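Local atomic coordinates of ABC transporter substrate-binding protein (Vibrio cholerae, PDB entry 3LKV), a protein that probably serves as the substrate-binding component of an ABC transporter, here holding a phenylalanine in its pocket, and also binds zinc ions. Residues 92-97 with 255-260; 155-160 with 198-203; 244-249 with 269-274. All coordinates share one frame; numbering follows the deposited sequence.

Contact 1 (92-97 with 255-260); sequences PIVFTA and AAILEG. With PHE (phenylalanine), chain B.
The puckered pyrrolidine ring of Pro92 is the nearest thing to a flat group where the two segments touch, and it meets Ile257 along its CB-CG bond: both ring atoms CB and CG of Pro92 lie 3.6 Å from CG2 of Ile257. The second branch of the isoleucine serves another residue. With CG1 beside the backbone N (chi1 -69°) and CD1 extended beyond it, Ile257 reaches Val94, where its CD1 stands 3.5 Å from Val94 CG2, tighter than ordinary van der Waals contact. In both pairs the two side chains run antiparallel, flank to flank. The packing sets the last turn of helix 243-258 against strand 93-98 of the parallel sheet in a periplasmic binding-protein fold; Val72 on the adjacent strand also touches both Val94 and Ile257. Directly after Ile257 the helix ends in a Schellman motif, in which Gly260 takes positive phi and its N bonds to Ile257 O at 2.9 Å. Toward the other end of the strand, Thr96 OG1 is hydrogen-bonded to Thr250 OG1 of the same helix. At the corner that follows, Ala97 O accepts a hydrogen bond of 2.9 Å from the amino N of the bound phenylalanine.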
ATOM      1  N   PRO A  92       8.840  -7.870 -21.564  1.00 19.94           N
ATOM      2  CA  PRO A  92       9.022  -6.427 -21.610  1.00 19.03           C
ATOM      3  C   PRO A  92       9.550  -5.829 -20.323  1.00 19.21           C
ATOM      4  O   PRO A  92       9.029  -6.134 -19.221  1.00 20.97           O
ATOM      5  CB  PRO A  92       7.599  -5.911 -21.899  1.00 18.81           C
ATOM      6  CG  PRO A  92       6.925  -7.072 -22.524  1.00 21.37           C
ATOM      7  CD  PRO A  92       7.427  -8.244 -21.775  1.00 18.49           C
ATOM      8  N   ILE A  93      10.561  -4.965 -20.473  1.00 18.88           N
ATOM      9  CA  ILE A  93      11.173  -4.199 -19.403  1.00 16.74           C
ATOM     10  C   ILE A  93      10.965  -2.721 -19.703  1.00 17.43           C
ATOM     11  O   ILE A  93      11.334  -2.229 -20.777  1.00 17.80           O
ATOM     12  CB  ILE A  93      12.669  -4.431 -19.306  1.00 15.79           C
ATOM     13  CG1 ILE A  93      12.942  -5.909 -18.952  1.00 16.09           C
ATOM     14  CG2 ILE A  93      13.258  -3.485 -18.279  1.00 13.05           C
ATOM     15  CD1 ILE A  93      14.351  -6.431 -19.210  1.00 10.61           C
ATOM     16  N   VAL A  94      10.385  -2.017 -18.749  1.00 17.15           N
ATOM     17  CA  VAL A  94      10.283  -0.567 -18.808  1.00 16.68           C
ATOM     18  C   VAL A  94      11.150  -0.038 -17.688  1.00 17.08           C
ATOM     19  O   VAL A  94      10.874  -0.276 -16.518  1.00 18.25           O
ATOM     20  CB  VAL A  94       8.881  -0.107 -18.533  1.00 15.99           C
ATOM     21  CG1 VAL A  94       8.861   1.414 -18.514  1.00 15.50           C
ATOM     22  CG2 VAL A  94       7.903  -0.723 -19.605  1.00 14.29           C
ATOM     23  N   PHE A  95      12.214   0.633 -18.024  1.00 16.63           N
ATOM     24  CA  PHE A  95      13.032   1.210 -16.979  1.00 18.36           C
ATOM     25  C   PHE A  95      12.540   2.613 -16.772  1.00 19.07           C
ATOM     26  O   PHE A  95      11.852   3.200 -17.637  1.00 20.43           O
ATOM     27  CB  PHE A  95      14.523   1.226 -17.335  1.00 18.74           C
ATOM     28  CG  PHE A  95      14.838   1.948 -18.637  1.00 16.88           C
ATOM     29  CD1 PHE A  95      14.865   3.325 -18.691  1.00 20.21           C
ATOM     30  CD2 PHE A  95      15.119   1.245 -19.769  1.00 18.15           C
ATOM     31  CE1 PHE A  95      15.162   3.975 -19.847  1.00 17.90           C
ATOM     32  CE2 PHE A  95      15.429   1.889 -20.968  1.00 16.95           C
ATOM     33  CZ  PHE A  95      15.445   3.254 -20.994  1.00 21.02           C
ATOM     34  N   THR A  96      12.853   3.130 -15.597  1.00 19.67           N
ATOM     35  CA  THR A  96      12.452   4.439 -15.217  1.00 19.58           C
ATOM     36  C   THR A  96      13.422   5.056 -14.232  1.00 19.21           C
ATOM     37  O   THR A  96      14.091   4.387 -13.513  1.00 19.47           O
ATOM     38  CB  THR A  96      10.986   4.442 -14.731  1.00 20.85           C
ATOM     39  OG1 THR A  96      10.569   5.801 -14.615  1.00 20.87           O
ATOM     40  CG2 THR A  96      10.774   3.703 -13.382  1.00 18.94           C
ATOM     41  N   ALA A  97      13.543   6.365 -14.293  1.00 20.99           N
ATOM     42  CA  ALA A  97      14.472   7.133 -13.511  1.00 20.67           C
ATOM     43  C   ALA A  97      15.867   6.621 -13.731  1.00 21.54           C
ATOM     44  O   ALA A  97      16.668   6.490 -12.787  1.00 19.85           O
ATOM     45  CB  ALA A  97      14.068   7.119 -11.976  1.00 21.31           C
ATOM     46  N   ALA A 255       1.079   0.590 -19.707  1.00 17.66           N
ATOM     47  CA  ALA A 255      -0.259   0.322 -20.264  1.00 18.89           C
ATOM     48  C   ALA A 255      -0.177   0.007 -21.754  1.00 19.24           C
ATOM     49  O   ALA A 255      -0.868  -0.902 -22.229  1.00 19.70           O
ATOM     50  CB  ALA A 255      -1.272   1.441 -20.001  1.00 16.85           C
ATOM     51  N   ALA A 256       0.675   0.728 -22.490  1.00 19.40           N
ATOM     52  CA  ALA A 256       0.758   0.501 -23.932  1.00 19.28           C
ATOM     53  C   ALA A 256       1.264  -0.920 -24.153  1.00 18.14           C
ATOM     54  O   ALA A 256       0.762  -1.638 -25.001  1.00 19.44           O
ATOM     55  CB  ALA A 256       1.669   1.565 -24.614  1.00 18.58           C
ATOM     56  N   ILE A 257       2.196  -1.372 -23.338  1.00 17.61           N
ATOM     57  CA  ILE A 257       2.736  -2.720 -23.539  1.00 17.07           C
ATOM     58  C   ILE A 257       1.677  -3.770 -23.223  1.00 18.45           C
ATOM     59  O   ILE A 257       1.517  -4.777 -23.925  1.00 17.57           O
ATOM     60  CB  ILE A 257       4.023  -2.927 -22.700  1.00 16.64           C
ATOM     61  CG1 ILE A 257       5.123  -2.053 -23.308  1.00 17.80           C
ATOM     62  CG2 ILE A 257       4.449  -4.410 -22.620  1.00 14.82           C
ATOM     63  CD1 ILE A 257       6.402  -1.870 -22.499  1.00 18.35           C
ATOM     64  N   LEU A 258       0.957  -3.541 -22.149  1.00 19.12           N
ATOM     65  CA  LEU A 258      -0.073  -4.484 -21.721  1.00 20.29           C
ATOM     66  C   LEU A 258      -1.128  -4.640 -22.816  1.00 21.44           C
ATOM     67  O   LEU A 258      -1.717  -5.675 -22.939  1.00 23.06           O
ATOM     68  CB  LEU A 258      -0.736  -3.998 -20.407  1.00 19.53           C
ATOM     69  CG  LEU A 258       0.102  -4.198 -19.119  1.00 19.61           C
ATOM     70  CD1 LEU A 258      -0.559  -3.533 -17.969  1.00 18.32           C
ATOM     71  CD2 LEU A 258       0.324  -5.678 -18.803  1.00 15.80           C
ATOM     72  N   GLU A 259      -1.331  -3.607 -23.598  1.00 21.97           N
ATOM     73  CA  GLU A 259      -2.278  -3.605 -24.670  1.00 24.43           C
ATOM     74  C   GLU A 259      -1.708  -4.108 -25.985  1.00 23.66           C
ATOM     75  O   GLU A 259      -2.328  -3.974 -27.015  1.00 23.85           O
ATOM     76  CB  GLU A 259      -2.849  -2.172 -24.831  1.00 25.60           C
ATOM     77  CG  GLU A 259      -3.852  -1.902 -23.710  1.00 31.62           C
ATOM     78  CD  GLU A 259      -4.000  -0.434 -23.308  1.00 40.64           C
ATOM     79  OE1 GLU A 259      -3.738   0.471 -24.175  1.00 40.66           O
ATOM     80  OE2 GLU A 259      -4.396  -0.234 -22.103  1.00 43.93           O
ATOM     81  N   GLY A 260      -0.542  -4.717 -25.941  1.00 23.10           N
ATOM     82  CA  GLY A 260      -0.003  -5.360 -27.091  1.00 22.98           C
ATOM     83  C   GLY A 260       1.049  -4.592 -27.871  1.00 22.56           C
ATOM     84  O   GLY A 260       1.399  -5.035 -28.944  1.00 22.95           O
TER
HETATM   85  N   PHE B 601      18.787   8.321 -12.134  1.00 25.13           N
HETATM   86  CA  PHE B 601      19.294   7.395 -11.044  1.00 25.84           C
HETATM   87  C   PHE B 601      19.737   6.057 -11.695  1.00 26.17           C
HETATM   88  O   PHE B 601      19.971   6.069 -12.939  1.00 26.52           O
HETATM   89  CB  PHE B 601      18.261   7.204  -9.924  1.00 24.95           C
HETATM   90  CG  PHE B 601      18.173   8.395  -8.974  1.00 29.64           C
HETATM   91  CD1 PHE B 601      19.203   8.646  -8.049  1.00 31.16           C
HETATM   92  CD2 PHE B 601      17.104   9.263  -9.013  1.00 29.40           C
HETATM   93  CE1 PHE B 601      19.155   9.720  -7.220  1.00 34.33           C
HETATM   94  CE2 PHE B 601      17.042  10.336  -8.178  1.00 29.61           C
HETATM   95  CZ  PHE B 601      18.054  10.595  -7.278  1.00 31.20           C
HETATM   96  OXT PHE B 601      19.907   4.994 -11.057  1.00 26.45           O

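Contact 2 (155-160 with 198-203); sequences VSLMEL and YALIDN. With PHE (phenylalanine), chain B.
Leu157 leans from its helix onto the backbone of the pocket loop: its CD1 lies 3.2 Å from Ile201 O and 3.7 Å from Ile201 CB. Beside it, CD2 of Leu200 touches two successive helix residues, 4.0 Å from Leu157 CB and 4.1 Å from SE of Met158 (a selenomethionine). That last pair crosses at about a right angle, with the Met158 chain folded at chi2 and chi3. Leu200 reaches this place with CG between its backbone N and carbonyl carbon (chi1 52°). Ile201, at the centre of an inverse gamma turn, has the helix against its CB and carbonyl, while its CD1 approaches CZ of the bound phenylalanine at 3.7 Å. Two residues on, Asn203 ND2 donates to the ligand OXT over 2.9 Å (158° at the hydrogen), and a bond between Asn203 OD1 and His19 NE2 helps fix the amide's rotation. Further out, Asn153 ND2 bonds Ile201 O, and Asp202 OD1 N-caps the next helix at Val205 N. In this mixed-sheet lobe of a periplasmic binding-protein fold, the pocket-lining loop at the carboxyl end of strand 196-199 packs against helix 152-167, with Met158 on strand 142-147 and Leu157 on Val126 of helix 126-136.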
ATOM      1  N   VAL A 155      28.798   7.348 -13.347  1.00 25.29           N
ATOM      2  CA  VAL A 155      29.899   7.424 -14.299  1.00 24.99           C
ATOM      3  C   VAL A 155      29.497   8.315 -15.454  1.00 25.95           C
ATOM      4  O   VAL A 155      30.218   9.273 -15.785  1.00 26.04           O
ATOM      5  CB  VAL A 155      30.372   6.024 -14.753  1.00 25.88           C
ATOM      6  CG1 VAL A 155      31.445   6.102 -15.948  1.00 25.44           C
ATOM      7  CG2 VAL A 155      30.968   5.264 -13.549  1.00 25.16           C
ATOM      8  N   SER A 156      28.310   8.105 -16.017  1.00 25.42           N
ATOM      9  CA  SER A 156      27.850   8.986 -17.104  1.00 24.95           C
ATOM     10  C   SER A 156      27.774  10.441 -16.627  1.00 24.77           C
ATOM     11  O   SER A 156      28.188  11.350 -17.335  1.00 25.07           O
ATOM     12  CB  SER A 156      26.479   8.541 -17.615  1.00 25.39           C
ATOM     13  OG  SER A 156      26.518   7.207 -18.066  1.00 26.96           O
ATOM     14  N   LEU A 157      27.237  10.679 -15.433  1.00 23.35           N
ATOM     15  CA  LEU A 157      27.162  12.028 -14.938  1.00 23.33           C
ATOM     16  C   LEU A 157      28.545  12.670 -14.708  1.00 23.66           C
ATOM     17  O   LEU A 157      28.722  13.851 -15.018  1.00 22.46           O
ATOM     18  CB  LEU A 157      26.308  12.135 -13.674  1.00 22.82           C
ATOM     19  CG  LEU A 157      24.802  11.831 -13.831  1.00 23.01           C
ATOM     20  CD1 LEU A 157      24.213  11.486 -12.454  1.00 21.46           C
ATOM     21  CD2 LEU A 157      24.033  12.976 -14.486  1.00 21.96           C
HETATM   22  N   MSE A 158      29.508  11.920 -14.186  1.00 25.05           N
HETATM   23  CA  MSE A 158      30.872  12.441 -14.003  1.00 26.69           C
HETATM   24  C   MSE A 158      31.491  12.863 -15.357  1.00 28.25           C
HETATM   25  O   MSE A 158      32.235  13.839 -15.408  1.00 27.75           O
HETATM   26  CB  MSE A 158      31.785  11.435 -13.280  1.00 26.41           C
HETATM   27  CG  MSE A 158      31.375  11.199 -11.836  1.00 28.56           C
HETATM   28 SE   MSE A 158      31.515  12.905 -10.814  0.75 34.18          SE
HETATM   29  CE  MSE A 158      33.433  13.204 -11.230  1.00 24.97           C
ATOM     30  N   GLU A 159      31.187  12.162 -16.454  1.00 29.34           N
ATOM     31  CA  GLU A 159      31.746  12.585 -17.728  1.00 30.59           C
ATOM     32  C   GLU A 159      31.151  13.937 -18.090  1.00 30.71           C
ATOM     33  O   GLU A 159      31.838  14.783 -18.620  1.00 30.88           O
ATOM     34  CB  GLU A 159      31.441  11.601 -18.833  1.00 31.51           C
ATOM     35  CG  GLU A 159      32.426  10.441 -18.917  1.00 34.39           C
ATOM     36  CD  GLU A 159      32.004   9.380 -19.946  0.30 33.67           C
ATOM     37  OE1 GLU A 159      31.351   9.755 -20.944  0.30 32.51           O
ATOM     38  OE2 GLU A 159      32.317   8.179 -19.743  0.30 33.04           O
ATOM     39  N   LEU A 160      29.873  14.149 -17.807  1.00 30.33           N
ATOM     40  CA  LEU A 160      29.263  15.438 -18.113  1.00 30.35           C
ATOM     41  C   LEU A 160      29.781  16.526 -17.170  1.00 31.01           C
ATOM     42  O   LEU A 160      29.975  17.678 -17.576  1.00 31.52           O
ATOM     43  CB  LEU A 160      27.747  15.385 -18.032  1.00 29.39           C
ATOM     44  CG  LEU A 160      27.056  14.607 -19.163  1.00 29.06           C
ATOM     45  CD1 LEU A 160      25.584  14.375 -18.760  1.00 25.81           C
ATOM     46  CD2 LEU A 160      27.134  15.322 -20.553  1.00 24.19           C
ATOM     47  N   TYR A 198      28.491  19.116  -5.017  1.00 22.56           N
ATOM     48  CA  TYR A 198      27.454  18.785  -5.951  1.00 23.12           C
ATOM     49  C   TYR A 198      26.955  17.405  -5.601  1.00 23.18           C
ATOM     50  O   TYR A 198      27.647  16.418  -5.773  1.00 22.33           O
ATOM     51  CB  TYR A 198      28.006  18.797  -7.379  1.00 23.85           C
ATOM     52  CG  TYR A 198      27.006  18.406  -8.476  1.00 25.80           C
ATOM     53  CD1 TYR A 198      25.781  19.017  -8.565  1.00 24.50           C
ATOM     54  CD2 TYR A 198      27.324  17.458  -9.436  1.00 26.40           C
ATOM     55  CE1 TYR A 198      24.895  18.713  -9.565  1.00 27.25           C
ATOM     56  CE2 TYR A 198      26.421  17.137 -10.475  1.00 27.89           C
ATOM     57  CZ  TYR A 198      25.208  17.768 -10.531  1.00 26.16           C
ATOM     58  OH  TYR A 198      24.290  17.451 -11.502  1.00 25.97           O
ATOM     59  N   ALA A 199      25.736  17.339  -5.090  1.00 22.93           N
ATOM     60  CA  ALA A 199      25.150  16.064  -4.721  1.00 22.81           C
ATOM     61  C   ALA A 199      24.442  15.553  -5.995  1.00 22.94           C
ATOM     62  O   ALA A 199      23.395  16.054  -6.375  1.00 22.90           O
ATOM     63  CB  ALA A 199      24.152  16.238  -3.537  1.00 22.20           C
ATOM     64  N   LEU A 200      25.039  14.598  -6.678  1.00 23.13           N
ATOM     65  CA  LEU A 200      24.477  14.186  -7.941  1.00 24.02           C
ATOM     66  C   LEU A 200      23.420  13.074  -7.834  1.00 24.00           C
ATOM     67  O   LEU A 200      23.106  12.554  -6.749  1.00 22.54           O
ATOM     68  CB  LEU A 200      25.579  13.850  -8.957  1.00 25.24           C
ATOM     69  CG  LEU A 200      26.680  12.902  -8.642  1.00 25.87           C
ATOM     70  CD1 LEU A 200      26.048  11.734  -8.150  1.00 24.94           C
ATOM     71  CD2 LEU A 200      27.500  12.590  -9.877  1.00 28.31           C
ATOM     72  N   ILE A 201      22.851  12.781  -8.999  1.00 24.05           N
ATOM     73  CA  ILE A 201      21.884  11.700  -9.195  1.00 23.03           C
ATOM     74  C   ILE A 201      22.610  10.360  -9.141  1.00 23.24           C
ATOM     75  O   ILE A 201      22.929   9.715 -10.177  1.00 22.78           O
ATOM     76  CB  ILE A 201      21.099  11.925 -10.498  1.00 22.64           C
ATOM     77  CG1 ILE A 201      20.376  13.264 -10.418  1.00 21.34           C
ATOM     78  CG2 ILE A 201      20.070  10.752 -10.827  1.00 19.81           C
ATOM     79  CD1 ILE A 201      19.394  13.419  -9.212  1.00 22.11           C
ATOM     80  N   ASP A 202      22.845   9.954  -7.906  1.00 22.41           N
ATOM     81  CA  ASP A 202      23.512   8.705  -7.600  1.00 24.16           C
ATOM     82  C   ASP A 202      22.750   8.117  -6.421  1.00 23.81           C
ATOM     83  O   ASP A 202      22.514   8.816  -5.453  1.00 22.33           O
ATOM     84  CB  ASP A 202      24.953   9.050  -7.220  1.00 24.31           C
ATOM     85  CG  ASP A 202      25.749   7.907  -6.616  1.00 30.03           C
ATOM     86  OD1 ASP A 202      25.282   7.266  -5.625  1.00 34.15           O
ATOM     87  OD2 ASP A 202      26.917   7.694  -7.123  1.00 34.95           O
ATOM     88  N   ASN A 203      22.414   6.830  -6.496  1.00 22.63           N
ATOM     89  CA  ASN A 203      21.638   6.148  -5.454  1.00 22.56           C
ATOM     90  C   ASN A 203      22.342   5.982  -4.110  1.00 22.31           C
ATOM     91  O   ASN A 203      21.719   6.028  -3.063  1.00 21.56           O
ATOM     92  CB  ASN A 203      21.204   4.765  -5.989  1.00 22.76           C
ATOM     93  CG  ASN A 203      20.302   4.892  -7.211  1.00 22.36           C
ATOM     94  OD1 ASN A 203      19.147   5.364  -7.085  1.00 23.07           O
ATOM     95  ND2 ASN A 203      20.821   4.528  -8.395  1.00 20.26           N
TER
HETATM   96  N   PHE B 601      18.787   8.321 -12.134  1.00 25.13           N
HETATM   97  CA  PHE B 601      19.294   7.395 -11.044  1.00 25.84           C
HETATM   98  C   PHE B 601      19.737   6.057 -11.695  1.00 26.17           C
HETATM   99  O   PHE B 601      19.971   6.069 -12.939  1.00 26.52           O
HETATM  100  CB  PHE B 601      18.261   7.204  -9.924  1.00 24.95           C
HETATM  101  CG  PHE B 601      18.173   8.395  -8.974  1.00 29.64           C
HETATM  102  CD1 PHE B 601      19.203   8.646  -8.049  1.00 31.16           C
HETATM  103  CD2 PHE B 601      17.104   9.263  -9.013  1.00 29.40           C
HETATM  104  CE1 PHE B 601      19.155   9.720  -7.220  1.00 34.33           C
HETATM  105  CE2 PHE B 601      17.042  10.336  -8.178  1.00 29.61           C
HETATM  106  CZ  PHE B 601      18.054  10.595  -7.278  1.00 31.20           C
HETATM  107  OXT PHE B 601      19.907   4.994 -11.057  1.00 26.45           O

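Contact 3 (244-249 with 269-274); sequences YQIGVQ and QVAKGS
Gln249 and Gln269 meet through chains of different shape: Gln249 has CG beside its backbone N and runs on extended, whereas Gln269 has CG opposite its backbone N (chi1 -176°) and bends at the next bond (chi2 78°). The two chains cross at about a right angle, bringing OE1 of Gln249 to 3.8 Å from CG of Gln269, with the amide planes turned 66° apart. The glutamine oxygen therefore faces a methylene of its neighbour. Deeper in, Ile246 lies one helical turn before Gln249, and its extended CG1 arm carries CD1 to 4.2 Å from Ala271 CB. Here the backbones come closest, with the CA atoms of Ile246 and Ala271 7.2 Å apart. Helix 243-258 is thereby packed against strand 269-270, one edge strand of the parallel sheet within this chain, and Ala271 just beyond it; backbone bonds join Gln269 and Ala271 to strand 117-121. Leu120 on that strand touches both glutamines, and Phe241 touches both Ile246 and Ala271. From Ala271 the chain continues toward strand 275-278 of the second sheet, consistent with one of the interlobe crossovers of type I periplasmic binding proteins. With no polar bond tying the two segments directly, the contact is held by dispersion, and neither amide fixes the other's rotation or meets its hydrogen-bonding needs.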
ATOM      1  N   TYR A 244       7.561  12.037  -9.165  1.00 21.92           N
ATOM      2  CA  TYR A 244       6.188  11.501  -9.142  1.00 22.39           C
ATOM      3  C   TYR A 244       5.646  11.538 -10.576  1.00 22.83           C
ATOM      4  O   TYR A 244       5.120  10.565 -11.038  1.00 23.21           O
ATOM      5  CB  TYR A 244       5.298  12.250  -8.144  1.00 22.29           C
ATOM      6  CG  TYR A 244       3.870  11.808  -8.173  1.00 21.64           C
ATOM      7  CD1 TYR A 244       3.441  10.738  -7.416  1.00 22.75           C
ATOM      8  CD2 TYR A 244       2.938  12.456  -8.955  1.00 21.53           C
ATOM      9  CE1 TYR A 244       2.114  10.308  -7.445  1.00 19.79           C
ATOM     10  CE2 TYR A 244       1.593  12.054  -8.968  1.00 21.04           C
ATOM     11  CZ  TYR A 244       1.195  10.968  -8.227  1.00 21.17           C
ATOM     12  OH  TYR A 244      -0.131  10.545  -8.248  1.00 21.32           O
ATOM     13  N   GLN A 245       5.851  12.634 -11.302  1.00 23.62           N
ATOM     14  CA  GLN A 245       5.328  12.730 -12.663  1.00 24.24           C
ATOM     15  C   GLN A 245       6.012  11.809 -13.625  1.00 22.54           C
ATOM     16  O   GLN A 245       5.407  11.344 -14.598  1.00 22.61           O
ATOM     17  CB  GLN A 245       5.395  14.172 -13.208  1.00 24.42           C
ATOM     18  CG  GLN A 245       4.400  15.156 -12.541  1.00 27.63           C
ATOM     19  CD  GLN A 245       2.945  14.641 -12.518  1.00 28.45           C
ATOM     20  OE1 GLN A 245       2.489  13.968 -13.446  1.00 28.62           O
ATOM     21  NE2 GLN A 245       2.245  14.943 -11.442  1.00 26.51           N
ATOM     22  N   ILE A 246       7.291  11.593 -13.409  1.00 22.06           N
ATOM     23  CA  ILE A 246       8.014  10.582 -14.204  1.00 20.93           C
ATOM     24  C   ILE A 246       7.389   9.205 -13.977  1.00 19.92           C
ATOM     25  O   ILE A 246       7.223   8.427 -14.888  1.00 20.43           O
ATOM     26  CB  ILE A 246       9.508  10.517 -13.781  1.00 21.27           C
ATOM     27  CG1 ILE A 246      10.245  11.781 -14.224  1.00 21.29           C
ATOM     28  CG2 ILE A 246      10.199   9.204 -14.332  1.00 17.30           C
ATOM     29  CD1 ILE A 246      11.704  11.892 -13.602  1.00 22.18           C
ATOM     30  N   GLY A 247       7.041   8.889 -12.743  1.00 19.92           N
ATOM     31  CA  GLY A 247       6.330   7.643 -12.483  1.00 20.26           C
ATOM     32  C   GLY A 247       4.992   7.611 -13.221  1.00 20.02           C
ATOM     33  O   GLY A 247       4.670   6.620 -13.860  1.00 19.42           O
ATOM     34  N   VAL A 248       4.230   8.704 -13.158  1.00 20.48           N
ATOM     35  CA  VAL A 248       2.976   8.779 -13.897  1.00 20.81           C
ATOM     36  C   VAL A 248       3.180   8.545 -15.385  1.00 21.58           C
ATOM     37  O   VAL A 248       2.454   7.764 -16.012  1.00 22.01           O
ATOM     38  CB  VAL A 248       2.215  10.111 -13.629  1.00 22.28           C
ATOM     39  CG1 VAL A 248       0.936  10.244 -14.548  1.00 17.78           C
ATOM     40  CG2 VAL A 248       1.848  10.211 -12.130  1.00 19.23           C
ATOM     41  N   GLN A 249       4.214   9.125 -15.964  1.00 22.16           N
ATOM     42  CA  GLN A 249       4.472   8.864 -17.389  1.00 21.95           C
ATOM     43  C   GLN A 249       4.945   7.456 -17.650  1.00 20.60           C
ATOM     44  O   GLN A 249       4.735   6.932 -18.736  1.00 20.09           O
ATOM     45  CB  GLN A 249       5.552   9.770 -17.960  1.00 23.43           C
ATOM     46  CG  GLN A 249       5.292  11.239 -18.081  1.00 28.14           C
ATOM     47  CD  GLN A 249       6.567  11.955 -18.615  1.00 33.75           C
ATOM     48  OE1 GLN A 249       7.172  11.566 -19.633  1.00 35.14           O
ATOM     49  NE2 GLN A 249       6.987  12.961 -17.897  1.00 37.94           N
ATOM     50  N   GLN A 269      11.884   8.122 -23.530  1.00 21.12           N
ATOM     51  CA  GLN A 269      11.598   9.508 -23.288  1.00 23.75           C
ATOM     52  C   GLN A 269      12.617  10.092 -22.316  1.00 24.09           C
ATOM     53  O   GLN A 269      12.989   9.443 -21.340  1.00 22.69           O
ATOM     54  CB  GLN A 269      10.212   9.578 -22.664  1.00 25.85           C
ATOM     55  CG  GLN A 269       9.697  10.959 -22.419  1.00 30.67           C
ATOM     56  CD  GLN A 269       9.194  11.554 -23.709  1.00 37.92           C
ATOM     57  OE1 GLN A 269       8.487  10.870 -24.479  1.00 39.05           O
ATOM     58  NE2 GLN A 269       9.587  12.817 -23.983  1.00 39.49           N
ATOM     59  N   VAL A 270      13.060  11.318 -22.569  1.00 24.97           N
ATOM     60  CA  VAL A 270      13.966  11.986 -21.647  1.00 26.82           C
ATOM     61  C   VAL A 270      13.185  13.016 -20.842  1.00 27.66           C
ATOM     62  O   VAL A 270      12.482  13.801 -21.419  1.00 27.72           O
ATOM     63  CB  VAL A 270      15.160  12.617 -22.415  1.00 28.01           C
ATOM     64  CG1 VAL A 270      16.158  13.213 -21.419  1.00 27.32           C
ATOM     65  CG2 VAL A 270      15.863  11.535 -23.319  1.00 27.99           C
ATOM     66  N   ALA A 271      13.254  12.986 -19.519  1.00 29.24           N
ATOM     67  CA  ALA A 271      12.549  13.971 -18.695  1.00 30.82           C
ATOM     68  C   ALA A 271      12.983  15.410 -19.016  1.00 33.22           C
ATOM     69  O   ALA A 271      14.124  15.657 -19.410  1.00 32.57           O
ATOM     70  CB  ALA A 271      12.756  13.714 -17.239  1.00 29.98           C
ATOM     71  N   LYS A 272      12.049  16.350 -18.854  1.00 36.29           N
ATOM     72  CA  LYS A 272      12.326  17.800 -19.068  1.00 38.81           C
ATOM     73  C   LYS A 272      11.696  18.650 -17.956  1.00 38.88           C
ATOM     74  O   LYS A 272      10.834  18.180 -17.212  1.00 39.15           O
ATOM     75  CB  LYS A 272      11.789  18.264 -20.421  1.00 39.86           C
ATOM     76  CG  LYS A 272      12.307  17.481 -21.650  1.00 43.79           C
ATOM     77  CD  LYS A 272      13.797  17.785 -22.000  1.00 48.57           C
ATOM     78  CE  LYS A 272      14.305  16.870 -23.185  1.00 50.97           C
ATOM     79  NZ  LYS A 272      15.725  17.104 -23.585  1.00 50.72           N
ATOM     80  N   GLY A 273      12.149  19.893 -17.830  1.00 39.40           N
ATOM     81  CA  GLY A 273      11.559  20.822 -16.859  1.00 38.95           C
ATOM     82  C   GLY A 273      11.875  20.448 -15.424  1.00 38.66           C
ATOM     83  O   GLY A 273      11.238  19.582 -14.827  1.00 39.29           O
ATOM     84  N   SER A 274      12.872  21.102 -14.864  1.00 38.02           N
ATOM     85  CA  SER A 274      13.273  20.833 -13.506  1.00 37.55           C
ATOM     86  C   SER A 274      12.749  21.977 -12.662  1.00 36.44           C
ATOM     87  O   SER A 274      12.583  23.060 -13.169  1.00 36.03           O
ATOM     88  CB  SER A 274      14.800  20.740 -13.443  1.00 37.96           C
ATOM     89  OG  SER A 274      15.317  19.880 -14.462  1.00 38.57           O
TER

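Contacts 1 and 3 lie along the same helix, 243-258, their centres about 15 Å apart, and join where Thr96 OG1 packs 3.4 Å from Ile246 CG2; together they fasten the helix to the parallel sheet at strands 93-98 and 269-270. Contact 2 belongs to the other, mixed sheet, its centre about 26 Å from that of contact 1 and about 18 Å from that of contact 3. The bound phenylalanine bridges the gap between contacts 1 and 2: Ala97 holds its amino end from one lobe and Asn203 its carboxylate from the other lobe. Contact 3 stands back from this pocket, with the Ile246 side chain about 8 Å from the ligand, while the side chain of Gln269 lies about 9 Å from a zinc ion.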